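Local coordinates for hypothetical protein PH1933 (Pyrococcus horikoshii, PDB 1WWZ) that binds acetyl-coenzyme A and, as a member of the GNAT family, probably transfers its acetyl group to an acceptor that is not yet known, at residues F57-A60 and K65-G68; A16-I21 and E37-A42; C72-F77 and G115-T120. One frame throughout, in Å; residues are numbered along the deposited sequence.

Interaction 1 (F57-A60 and K65-G68); sequences FFVA and KIVG
A classic beta bulge marks the hairpin of strands 57-62 and 65-78: Val67 and Gly68 together face the single residue Ala60. The Ala60 amide N donates to Gly68 O at 2.8 Å. Ala60 O receives the Val67 amide N at 2.9 Å, and the CA of Ile66 also lies beside this oxygen at 3.5 Å. In the same way Gly68 O, besides its amide donor, meets Val59 CA at 3.4 Å. The two short segments meet at 104° between their directions, far from an antiparallel alignment. In the GNAT fold this hairpin forms part of the central sheet, and helix 102-115 packs on the Ala60 side, where Ile102 and Leu106 touch the alanine methyl. Val67 CG2 lies 4.1 Å from Ala60 CB and belongs to the same cluster. With chi1 at -57°, this methyl sits between the backbone N and carbonyl carbon of Val67, and Val67 CG2 comes within 3.5 Å of Ala60 O. On the other side of the sheet from Ala60 CB, Val59 CG1 meets Ile66 CD1 at 4.0 Å, the two side chains crossing at a slant, and Leu20 of helix 14-27 packs against both.

Interaction 2 (A16-I21 and E37-A42); sequences ALNELI and EGRDYA
Asn18 OD1 takes a weak hydrogen bond from Arg39 NH2, 3.3 Å long and bent to 124° at the hydrogen. The amide oxygen meets the guanidinium at its edge, near the plane of the group, while the planes of the two flat groups are turned 56° from each other. The stronger polar partner of Arg39 is Asp22, one turn on from Asn18, which forms a salt bridge with NH1. Over one face of the guanidinium, above its centre, stands Ile21 CG2, 3.4 Å from Arg39 CZ. The arginine side chain crosses that of Ile21 at about a right angle, its bend at chi3 setting the guanidinium over the methyl. Here helix 14-27 meets the first turn of helix 38-53, two helices of the N-terminal half of the GNAT fold, and the short segments run at 112° to each other with their axes 10.4 Å apart. Ala42, nearly one turn after Arg39, points its CB to the same isoleucine, and Ala42 CB approaches Ile21 CG2 at 4.2 Å. That methyl is therefore shared by both residues of helix 38-53. Farther along the same helix pair, Arg43 touches Ile21, and Tyr24 and Met25 of helix 14-27 pack on Ala42.

Interaction 3 (C72-F77 and G115-T120); sequences CDKDWF and GKYNDT
Lys74 holds its CG between its own backbone N and carbonyl carbon (chi1 66°), and this turn, followed by an extended chi2, brings CD over the ring of Tyr117; the later bend at chi4 only turns NZ. The tyrosine meets it with CG set anti to its carbonyl carbon, presenting a ring face. The outcome is a CH-pi contact of textbook form: Lys74 CD stands 3.4 Å from the Tyr117 ring centroid and only 3° off the ring normal. Lys74 CB adds a second touch at the rim, 3.7 Å from Tyr117 CD2, while Lys116 CB lies toward the rim of the opposite face. Farther out above the same face as CD, Lys74 NZ is 5.6 Å from the Tyr117 centroid, at most a weak attraction; its salt bridge is with Asp55.

Next along the loop, Asn118 sends ND2 to the carbonyl oxygen of Lys74. The bond is 2.9 Å long and straight (170°), and the oxygen lies close to the amide plane, although the donor stands above the carbonyl plane of Lys74. On the lysine side, the strand turns a corner at residues 74 and 75, where an Asx turn forms, with Asp73 OD1 accepting the Asp75 amide N at 2.8 Å. The other carboxylate oxygen, OD2, bonds to His89.

The loop between helix 102-115 and strand 120-126 is thus joined to this corner by chemically distinct means: a buried side-chain amide satisfies a main-chain carbonyl, while aliphatic carbons cover an aromatic face and leave the lysine charge to its carboxylate partner.

The three contacts all belong to the GNAT domain and follow each other in series along the chain: interaction 2 closes first, then interaction 1 and last interaction 3. Interactions 1 and 3 share strand 65-78, with centres about 20 Å apart, and meet where Phe58 packs on Cys72. Interactions 1 and 2, about 13 Å apart between centres, touch directly: Glu19 probably accepts a hydrogen bond from the Ile66 amide, and Leu20 packs on Phe57. Interactions 2 and 3, about 26 Å apart between centres, do not touch and lie on opposite sides of the chain's centre. The central sheet therefore connects the N-terminal helices to the loop that follows helix 102-115, the N-terminal part of that helix (Gly103, Arg104) binding acetyl-CoA.

Interaction 1 (F57-A60 and K65-G68)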
ATOM      1  N   PHE A  57     -12.634   8.958   3.091  1.00 17.87           N
ATOM      2  CA  PHE A  57     -13.381   8.361   1.991  1.00 18.57           C
ATOM      3  C   PHE A  57     -12.455   8.340   0.774  1.00 19.65           C
ATOM      4  O   PHE A  57     -12.242   9.367   0.129  1.00 21.26           O
ATOM      5  CB  PHE A  57     -14.624   9.214   1.710  1.00 22.40           C
ATOM      6  CG  PHE A  57     -15.794   8.440   1.175  1.00 21.12           C
ATOM      7  CD1 PHE A  57     -16.955   8.311   1.932  1.00 23.44           C
ATOM      8  CD2 PHE A  57     -15.752   7.872  -0.091  1.00 22.75           C
ATOM      9  CE1 PHE A  57     -18.062   7.629   1.429  1.00 22.96           C
ATOM     10  CE2 PHE A  57     -16.852   7.185  -0.603  1.00 23.04           C
ATOM     11  CZ  PHE A  57     -18.011   7.066   0.161  1.00 22.37           C
ATOM     12  N   PHE A  58     -11.895   7.171   0.479  1.00 17.80           N
ATOM     13  CA  PHE A  58     -10.975   7.009  -0.643  1.00 18.39           C
ATOM     14  C   PHE A  58     -11.623   6.273  -1.803  1.00 18.90           C
ATOM     15  O   PHE A  58     -12.351   5.305  -1.602  1.00 17.31           O
ATOM     16  CB  PHE A  58      -9.738   6.222  -0.199  1.00 19.00           C
ATOM     17  CG  PHE A  58      -8.843   6.981   0.726  1.00 19.21           C
ATOM     18  CD1 PHE A  58      -7.909   7.879   0.223  1.00 19.67           C
ATOM     19  CD2 PHE A  58      -8.951   6.821   2.104  1.00 18.58           C
ATOM     20  CE1 PHE A  58      -7.097   8.611   1.080  1.00 19.03           C
ATOM     21  CE2 PHE A  58      -8.144   7.549   2.971  1.00 20.03           C
ATOM     22  CZ  PHE A  58      -7.214   8.448   2.457  1.00 19.10           C
ATOM     23  N   VAL A  59     -11.351   6.731  -3.019  1.00 19.05           N
ATOM     24  CA  VAL A  59     -11.897   6.078  -4.199  1.00 20.10           C
ATOM     25  C   VAL A  59     -10.784   5.637  -5.138  1.00 21.02           C
ATOM     26  O   VAL A  59      -9.740   6.286  -5.229  1.00 21.51           O
ATOM     27  CB  VAL A  59     -12.858   7.005  -4.981  1.00 20.77           C
ATOM     28  CG1 VAL A  59     -14.092   7.308  -4.135  1.00 20.75           C
ATOM     29  CG2 VAL A  59     -12.140   8.288  -5.377  1.00 21.45           C
ATOM     30  N   ALA A  60     -11.005   4.511  -5.809  1.00 20.81           N
ATOM     31  CA  ALA A  60     -10.053   3.990  -6.778  1.00 22.60           C
ATOM     32  C   ALA A  60     -10.635   4.393  -8.123  1.00 24.85           C
ATOM     33  O   ALA A  60     -11.824   4.193  -8.375  1.00 23.94           O
ATOM     34  CB  ALA A  60      -9.956   2.467  -6.678  1.00 20.07           C
ATOM     35  N   LYS A  65     -13.827   7.395 -14.147  1.00 37.65           N
ATOM     36  CA  LYS A  65     -14.826   6.634 -13.405  1.00 37.00           C
ATOM     37  C   LYS A  65     -14.293   6.002 -12.131  1.00 35.04           C
ATOM     38  O   LYS A  65     -13.159   5.522 -12.081  1.00 34.12           O
ATOM     39  CB  LYS A  65     -15.429   5.529 -14.283  1.00 39.90           C
ATOM     40  CG  LYS A  65     -14.460   4.410 -14.648  1.00 41.54           C
ATOM     41  CD  LYS A  65     -15.143   3.313 -15.467  1.00 44.46           C
ATOM     42  CE  LYS A  65     -15.631   2.159 -14.591  1.00 45.65           C
ATOM     43  NZ  LYS A  65     -17.016   1.711 -14.937  1.00 46.68           N
ATOM     44  N   ILE A  66     -15.130   6.015 -11.100  1.00 32.79           N
ATOM     45  CA  ILE A  66     -14.789   5.411  -9.824  1.00 29.64           C
ATOM     46  C   ILE A  66     -15.087   3.926  -9.994  1.00 28.23           C
ATOM     47  O   ILE A  66     -16.167   3.563 -10.460  1.00 28.83           O
ATOM     48  CB  ILE A  66     -15.667   5.977  -8.695  1.00 29.90           C
ATOM     49  CG1 ILE A  66     -15.344   7.457  -8.484  1.00 30.51           C
ATOM     50  CG2 ILE A  66     -15.465   5.167  -7.423  1.00 29.44           C
ATOM     51  CD1 ILE A  66     -16.206   8.130  -7.432  1.00 30.31           C
ATOM     52  N   VAL A  67     -14.137   3.070  -9.636  1.00 24.77           N
ATOM     53  CA  VAL A  67     -14.342   1.634  -9.782  1.00 23.57           C
ATOM     54  C   VAL A  67     -14.336   0.919  -8.442  1.00 21.40           C
ATOM     55  O   VAL A  67     -14.544  -0.289  -8.374  1.00 20.80           O
ATOM     56  CB  VAL A  67     -13.262   1.000 -10.686  1.00 23.96           C
ATOM     57  CG1 VAL A  67     -13.252   1.691 -12.040  1.00 23.76           C
ATOM     58  CG2 VAL A  67     -11.903   1.091 -10.023  1.00 23.18           C
ATOM     59  N   GLY A  68     -14.093   1.674  -7.376  1.00 18.89           N
ATOM     60  CA  GLY A  68     -14.070   1.084  -6.052  1.00 16.91           C
ATOM     61  C   GLY A  68     -13.852   2.151  -4.999  1.00 17.05           C
ATOM     62  O   GLY A  68     -13.433   3.261  -5.321  1.00 16.43           O
TER

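Interaction 2 (A16-I21 and E37-A42)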
ATOM      1  N   ALA A  16     -21.173  12.133  -8.039  1.00 32.20           N
ATOM      2  CA  ALA A  16     -20.262  11.215  -7.368  1.00 30.63           C
ATOM      3  C   ALA A  16     -21.045  10.139  -6.625  1.00 28.44           C
ATOM      4  O   ALA A  16     -20.704   8.958  -6.679  1.00 28.11           O
ATOM      5  CB  ALA A  16     -19.372  11.980  -6.393  1.00 30.17           C
ATOM      6  N   LEU A  17     -22.098  10.560  -5.933  1.00 27.93           N
ATOM      7  CA  LEU A  17     -22.930   9.639  -5.174  1.00 26.42           C
ATOM      8  C   LEU A  17     -23.500   8.572  -6.094  1.00 26.52           C
ATOM      9  O   LEU A  17     -23.539   7.394  -5.745  1.00 24.97           O
ATOM     10  CB  LEU A  17     -24.066  10.403  -4.488  1.00 25.81           C
ATOM     11  CG  LEU A  17     -25.061   9.573  -3.676  1.00 26.84           C
ATOM     12  CD1 LEU A  17     -24.328   8.806  -2.579  1.00 25.40           C
ATOM     13  CD2 LEU A  17     -26.111  10.491  -3.079  1.00 26.10           C
ATOM     14  N   ASN A  18     -23.934   8.994  -7.277  1.00 27.90           N
ATOM     15  CA  ASN A  18     -24.504   8.075  -8.254  1.00 29.97           C
ATOM     16  C   ASN A  18     -23.476   7.018  -8.653  1.00 29.00           C
ATOM     17  O   ASN A  18     -23.795   5.832  -8.740  1.00 28.68           O
ATOM     18  CB  ASN A  18     -24.963   8.846  -9.492  1.00 33.19           C
ATOM     19  CG  ASN A  18     -26.009   8.097 -10.289  1.00 36.63           C
ATOM     20  OD1 ASN A  18     -27.143   7.926  -9.838  1.00 39.44           O
ATOM     21  ND2 ASN A  18     -25.634   7.639 -11.477  1.00 39.66           N
ATOM     22  N   GLU A  19     -22.243   7.453  -8.900  1.00 29.00           N
ATOM     23  CA  GLU A  19     -21.173   6.536  -9.281  1.00 27.89           C
ATOM     24  C   GLU A  19     -20.864   5.558  -8.156  1.00 26.42           C
ATOM     25  O   GLU A  19     -20.659   4.367  -8.393  1.00 24.00           O
ATOM     26  CB  GLU A  19     -19.892   7.304  -9.618  1.00 31.41           C
ATOM     27  CG  GLU A  19     -19.952   8.140 -10.877  1.00 34.58           C
ATOM     28  CD  GLU A  19     -18.621   8.804 -11.174  1.00 37.01           C
ATOM     29  OE1 GLU A  19     -17.614   8.076 -11.309  1.00 38.09           O
ATOM     30  OE2 GLU A  19     -18.580  10.049 -11.268  1.00 38.67           O
ATOM     31  N   LEU A  20     -20.817   6.067  -6.928  1.00 24.07           N
ATOM     32  CA  LEU A  20     -20.527   5.217  -5.783  1.00 22.46           C
ATOM     33  C   LEU A  20     -21.623   4.174  -5.625  1.00 21.02           C
ATOM     34  O   LEU A  20     -21.351   3.015  -5.309  1.00 19.83           O
ATOM     35  CB  LEU A  20     -20.404   6.057  -4.508  1.00 23.04           C
ATOM     36  CG  LEU A  20     -19.161   6.953  -4.439  1.00 24.34           C
ATOM     37  CD1 LEU A  20     -19.266   7.880  -3.248  1.00 24.62           C
ATOM     38  CD2 LEU A  20     -17.903   6.096  -4.344  1.00 26.11           C
ATOM     39  N   ILE A  21     -22.865   4.584  -5.850  1.00 21.10           N
ATOM     40  CA  ILE A  21     -23.978   3.658  -5.736  1.00 20.77           C
ATOM     41  C   ILE A  21     -23.840   2.543  -6.771  1.00 21.71           C
ATOM     42  O   ILE A  21     -24.012   1.369  -6.445  1.00 21.41           O
ATOM     43  CB  ILE A  21     -25.327   4.389  -5.909  1.00 20.65           C
ATOM     44  CG1 ILE A  21     -25.537   5.352  -4.735  1.00 21.05           C
ATOM     45  CG2 ILE A  21     -26.463   3.379  -5.977  1.00 22.02           C
ATOM     46  CD1 ILE A  21     -26.814   6.169  -4.814  1.00 22.86           C
ATOM     47  N   GLU A  37     -30.874  -4.489  -0.280  1.00 33.30           N
ATOM     48  CA  GLU A  37     -31.525  -4.545  -1.590  1.00 34.50           C
ATOM     49  C   GLU A  37     -31.951  -3.166  -2.077  1.00 33.92           C
ATOM     50  O   GLU A  37     -32.497  -2.369  -1.314  1.00 35.28           O
ATOM     51  CB  GLU A  37     -32.754  -5.464  -1.538  1.00 36.62           C
ATOM     52  CG  GLU A  37     -32.426  -6.946  -1.359  1.00 40.28           C
ATOM     53  CD  GLU A  37     -32.078  -7.644  -2.666  1.00 42.83           C
ATOM     54  OE1 GLU A  37     -31.682  -6.946  -3.626  1.00 44.63           O
ATOM     55  OE2 GLU A  37     -32.190  -8.888  -2.723  1.00 44.06           O
ATOM     56  N   GLY A  38     -31.695  -2.891  -3.351  1.00 33.12           N
ATOM     57  CA  GLY A  38     -32.074  -1.616  -3.930  1.00 31.49           C
ATOM     58  C   GLY A  38     -31.042  -0.517  -3.789  1.00 30.44           C
ATOM     59  O   GLY A  38     -30.229  -0.519  -2.866  1.00 29.36           O
ATOM     60  N   ARG A  39     -31.086   0.434  -4.715  1.00 29.79           N
ATOM     61  CA  ARG A  39     -30.162   1.559  -4.714  1.00 29.46           C
ATOM     62  C   ARG A  39     -30.403   2.492  -3.524  1.00 29.01           C
ATOM     63  O   ARG A  39     -29.496   3.203  -3.095  1.00 28.29           O
ATOM     64  CB  ARG A  39     -30.292   2.340  -6.024  1.00 30.07           C
ATOM     65  CG  ARG A  39     -29.871   1.553  -7.260  1.00 30.44           C
ATOM     66  CD  ARG A  39     -30.145   2.337  -8.536  1.00 31.12           C
ATOM     67  NE  ARG A  39     -29.328   3.543  -8.644  1.00 31.07           N
ATOM     68  CZ  ARG A  39     -28.042   3.551  -8.979  1.00 30.86           C
ATOM     69  NH1 ARG A  39     -27.415   2.413  -9.244  1.00 32.43           N
ATOM     70  NH2 ARG A  39     -27.383   4.699  -9.048  1.00 31.65           N
ATOM     71  N   ASP A  40     -31.624   2.487  -2.994  1.00 29.03           N
ATOM     72  CA  ASP A  40     -31.963   3.335  -1.855  1.00 28.58           C
ATOM     73  C   ASP A  40     -31.134   2.976  -0.625  1.00 26.65           C
ATOM     74  O   ASP A  40     -30.599   3.860   0.043  1.00 25.94           O
ATOM     75  CB  ASP A  40     -33.454   3.219  -1.522  1.00 32.22           C
ATOM     76  CG  ASP A  40     -34.337   3.833  -2.587  1.00 35.48           C
ATOM     77  OD1 ASP A  40     -34.263   3.390  -3.753  1.00 39.24           O
ATOM     78  OD2 ASP A  40     -35.106   4.758  -2.258  1.00 38.40           O
ATOM     79  N   TYR A  41     -31.038   1.685  -0.322  1.00 25.29           N
ATOM     80  CA  TYR A  41     -30.252   1.239   0.825  1.00 23.90           C
ATOM     81  C   TYR A  41     -28.822   1.749   0.656  1.00 23.68           C
ATOM     82  O   TYR A  41     -28.247   2.346   1.570  1.00 21.86           O
ATOM     83  CB  TYR A  41     -30.236  -0.290   0.910  1.00 24.58           C
ATOM     84  CG  TYR A  41     -29.410  -0.828   2.061  1.00 24.44           C
ATOM     85  CD1 TYR A  41     -30.013  -1.252   3.243  1.00 25.53           C
ATOM     86  CD2 TYR A  41     -28.018  -0.897   1.973  1.00 25.96           C
ATOM     87  CE1 TYR A  41     -29.248  -1.733   4.310  1.00 26.16           C
ATOM     88  CE2 TYR A  41     -27.248  -1.372   3.032  1.00 25.77           C
ATOM     89  CZ  TYR A  41     -27.869  -1.789   4.196  1.00 25.96           C
ATOM     90  OH  TYR A  41     -27.106  -2.265   5.241  1.00 27.77           O
ATOM     91  N   ALA A  42     -28.259   1.509  -0.527  1.00 22.94           N
ATOM     92  CA  ALA A  42     -26.900   1.932  -0.839  1.00 21.94           C
ATOM     93  C   ALA A  42     -26.748   3.442  -0.710  1.00 21.67           C
ATOM     94  O   ALA A  42     -25.795   3.923  -0.106  1.00 19.40           O
ATOM     95  CB  ALA A  42     -26.527   1.490  -2.255  1.00 22.36           C
TER

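Interaction 3 (C72-F77 and G115-T120)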
ATOM      1  N   CYS A  72     -12.772   5.022   5.548  1.00 14.92           N
ATOM      2  CA  CYS A  72     -11.920   4.901   6.730  1.00 15.58           C
ATOM      3  C   CYS A  72     -12.269   5.957   7.773  1.00 15.86           C
ATOM      4  O   CYS A  72     -12.223   7.152   7.491  1.00 18.18           O
ATOM      5  CB  CYS A  72     -10.462   5.051   6.304  1.00 15.97           C
ATOM      6  SG  CYS A  72     -10.082   4.180   4.755  1.00 19.64           S
ATOM      7  N   ASP A  73     -12.604   5.510   8.978  1.00 15.13           N
ATOM      8  CA  ASP A  73     -12.987   6.411  10.063  1.00 15.84           C
ATOM      9  C   ASP A  73     -11.913   6.453  11.147  1.00 15.58           C
ATOM     10  O   ASP A  73     -11.728   5.482  11.870  1.00 15.79           O
ATOM     11  CB  ASP A  73     -14.304   5.928  10.678  1.00 16.54           C
ATOM     12  CG  ASP A  73     -14.985   6.990  11.522  1.00 18.75           C
ATOM     13  OD1 ASP A  73     -14.281   7.863  12.072  1.00 18.78           O
ATOM     14  OD2 ASP A  73     -16.228   6.939  11.641  1.00 17.05           O
ATOM     15  N   LYS A  74     -11.222   7.583  11.271  1.00 16.56           N
ATOM     16  CA  LYS A  74     -10.171   7.713  12.280  1.00 17.23           C
ATOM     17  C   LYS A  74     -10.756   8.045  13.650  1.00 17.86           C
ATOM     18  O   LYS A  74     -10.032   8.096  14.643  1.00 18.33           O
ATOM     19  CB  LYS A  74      -9.185   8.816  11.874  1.00 17.87           C
ATOM     20  CG  LYS A  74      -9.793  10.214  11.863  1.00 22.14           C
ATOM     21  CD  LYS A  74      -8.760  11.276  11.516  1.00 22.62           C
ATOM     22  CE  LYS A  74      -9.308  12.684  11.734  1.00 25.92           C
ATOM     23  NZ  LYS A  74     -10.501  12.981  10.883  1.00 28.58           N
ATOM     24  N   ASP A  75     -12.067   8.258  13.701  1.00 17.06           N
ATOM     25  CA  ASP A  75     -12.723   8.625  14.949  1.00 18.47           C
ATOM     26  C   ASP A  75     -13.930   7.752  15.288  1.00 17.99           C
ATOM     27  O   ASP A  75     -15.049   8.246  15.428  1.00 17.00           O
ATOM     28  CB  ASP A  75     -13.127  10.101  14.869  1.00 20.51           C
ATOM     29  CG  ASP A  75     -13.777  10.604  16.140  1.00 22.79           C
ATOM     30  OD1 ASP A  75     -13.280  10.271  17.235  1.00 20.99           O
ATOM     31  OD2 ASP A  75     -14.777  11.348  16.036  1.00 22.45           O
ATOM     32  N   TRP A  76     -13.696   6.453  15.443  1.00 17.89           N
ATOM     33  CA  TRP A  76     -14.776   5.528  15.754  1.00 17.91           C
ATOM     34  C   TRP A  76     -14.701   4.970  17.170  1.00 18.06           C
ATOM     35  O   TRP A  76     -13.683   4.414  17.583  1.00 21.31           O
ATOM     36  CB  TRP A  76     -14.770   4.365  14.759  1.00 16.86           C
ATOM     37  CG  TRP A  76     -15.974   3.502  14.879  1.00 17.55           C
ATOM     38  CD1 TRP A  76     -16.033   2.232  15.378  1.00 17.18           C
ATOM     39  CD2 TRP A  76     -17.313   3.854  14.510  1.00 16.68           C
ATOM     40  NE1 TRP A  76     -17.329   1.771  15.344  1.00 17.82           N
ATOM     41  CE2 TRP A  76     -18.134   2.748  14.817  1.00 18.83           C
ATOM     42  CE3 TRP A  76     -17.897   5.000  13.954  1.00 19.34           C
ATOM     43  CZ2 TRP A  76     -19.516   2.751  14.581  1.00 19.57           C
ATOM     44  CZ3 TRP A  76     -19.273   5.003  13.720  1.00 18.72           C
ATOM     45  CH2 TRP A  76     -20.061   3.884  14.037  1.00 18.14           C
ATOM     46  N   PHE A  77     -15.782   5.104  17.924  1.00 16.52           N
ATOM     47  CA  PHE A  77     -15.755   4.572  19.269  1.00 17.01           C
ATOM     48  C   PHE A  77     -16.252   3.136  19.274  1.00 16.50           C
ATOM     49  O   PHE A  77     -17.315   2.830  18.738  1.00 16.88           O
ATOM     50  CB  PHE A  77     -16.602   5.404  20.222  1.00 18.92           C
ATOM     51  CG  PHE A  77     -16.356   5.073  21.659  1.00 21.65           C
ATOM     52  CD1 PHE A  77     -15.334   5.700  22.363  1.00 23.80           C
ATOM     53  CD2 PHE A  77     -17.086   4.071  22.285  1.00 23.80           C
ATOM     54  CE1 PHE A  77     -15.040   5.327  23.672  1.00 24.80           C
ATOM     55  CE2 PHE A  77     -16.796   3.691  23.595  1.00 25.07           C
ATOM     56  CZ  PHE A  77     -15.772   4.321  24.285  1.00 23.60           C
ATOM     57  N   GLY A 115      -3.334   4.560  10.212  1.00 20.28           N
ATOM     58  CA  GLY A 115      -2.144   4.340  11.017  1.00 21.71           C
ATOM     59  C   GLY A 115      -1.586   5.590  11.671  1.00 22.10           C
ATOM     60  O   GLY A 115      -0.857   5.502  12.658  1.00 23.31           O
ATOM     61  N   LYS A 116      -1.918   6.757  11.134  1.00 22.45           N
ATOM     62  CA  LYS A 116      -1.430   8.001  11.704  1.00 24.22           C
ATOM     63  C   LYS A 116      -2.236   8.406  12.928  1.00 24.18           C
ATOM     64  O   LYS A 116      -1.765   9.179  13.764  1.00 25.34           O
ATOM     65  CB  LYS A 116      -1.522   9.130  10.675  1.00 26.00           C
ATOM     66  CG  LYS A 116      -1.054  10.474  11.217  1.00 31.06           C
ATOM     67  CD  LYS A 116      -1.341  11.605  10.250  1.00 33.08           C
ATOM     68  CE  LYS A 116      -0.570  12.863  10.630  1.00 35.83           C
ATOM     69  NZ  LYS A 116      -0.893  13.353  11.999  1.00 38.04           N
ATOM     70  N   TYR A 117      -3.444   7.867  13.038  1.00 23.16           N
ATOM     71  CA  TYR A 117      -4.343   8.216  14.132  1.00 22.36           C
ATOM     72  C   TYR A 117      -4.673   7.127  15.144  1.00 22.54           C
ATOM     73  O   TYR A 117      -4.807   7.403  16.336  1.00 23.61           O
ATOM     74  CB  TYR A 117      -5.660   8.725  13.547  1.00 21.77           C
ATOM     75  CG  TYR A 117      -5.502   9.776  12.478  1.00 20.20           C
ATOM     76  CD1 TYR A 117      -5.235  11.102  12.808  1.00 21.67           C
ATOM     77  CD2 TYR A 117      -5.626   9.445  11.127  1.00 21.77           C
ATOM     78  CE1 TYR A 117      -5.101  12.075  11.818  1.00 22.78           C
ATOM     79  CE2 TYR A 117      -5.493  10.406  10.134  1.00 22.22           C
ATOM     80  CZ  TYR A 117      -5.232  11.719  10.485  1.00 23.88           C
ATOM     81  OH  TYR A 117      -5.118  12.675   9.503  1.00 26.40           O
ATOM     82  N   ASN A 118      -4.817   5.894  14.674  1.00 22.93           N
ATOM     83  CA  ASN A 118      -5.205   4.803  15.562  1.00 21.84           C
ATOM     84  C   ASN A 118      -4.227   3.640  15.626  1.00 22.72           C
ATOM     85  O   ASN A 118      -3.578   3.314  14.636  1.00 23.62           O
ATOM     86  CB  ASN A 118      -6.576   4.270  15.130  1.00 21.74           C
ATOM     87  CG  ASN A 118      -7.490   5.363  14.597  1.00 20.75           C
ATOM     88  OD1 ASN A 118      -7.707   5.474  13.385  1.00 20.36           O
ATOM     89  ND2 ASN A 118      -8.024   6.180  15.498  1.00 19.80           N
ATOM     90  N   ASP A 119      -4.136   3.010  16.794  1.00 23.36           N
ATOM     91  CA  ASP A 119      -3.259   1.856  16.976  1.00 24.71           C
ATOM     92  C   ASP A 119      -4.098   0.593  16.830  1.00 24.55           C
ATOM     93  O   ASP A 119      -3.607  -0.522  17.012  1.00 25.56           O
ATOM     94  CB  ASP A 119      -2.602   1.869  18.366  1.00 27.70           C
ATOM     95  CG  ASP A 119      -3.614   1.815  19.505  1.00 29.47           C
ATOM     96  OD1 ASP A 119      -4.638   1.114  19.376  1.00 30.90           O
ATOM     97  OD2 ASP A 119      -3.377   2.464  20.546  1.00 33.13           O
ATOM     98  N   THR A 120      -5.371   0.784  16.500  1.00 22.88           N
ATOM     99  CA  THR A 120      -6.301  -0.324  16.338  1.00 22.28           C
ATOM    100  C   THR A 120      -7.319  -0.003  15.249  1.00 21.27           C
ATOM    101  O   THR A 120      -7.803   1.124  15.161  1.00 19.43           O
ATOM    102  CB  THR A 120      -7.067  -0.587  17.647  1.00 23.75           C
ATOM    103  OG1 THR A 120      -6.137  -0.859  18.699  1.00 26.07           O
ATOM    104  CG2 THR A 120      -8.000  -1.768  17.492  1.00 25.09           C
TER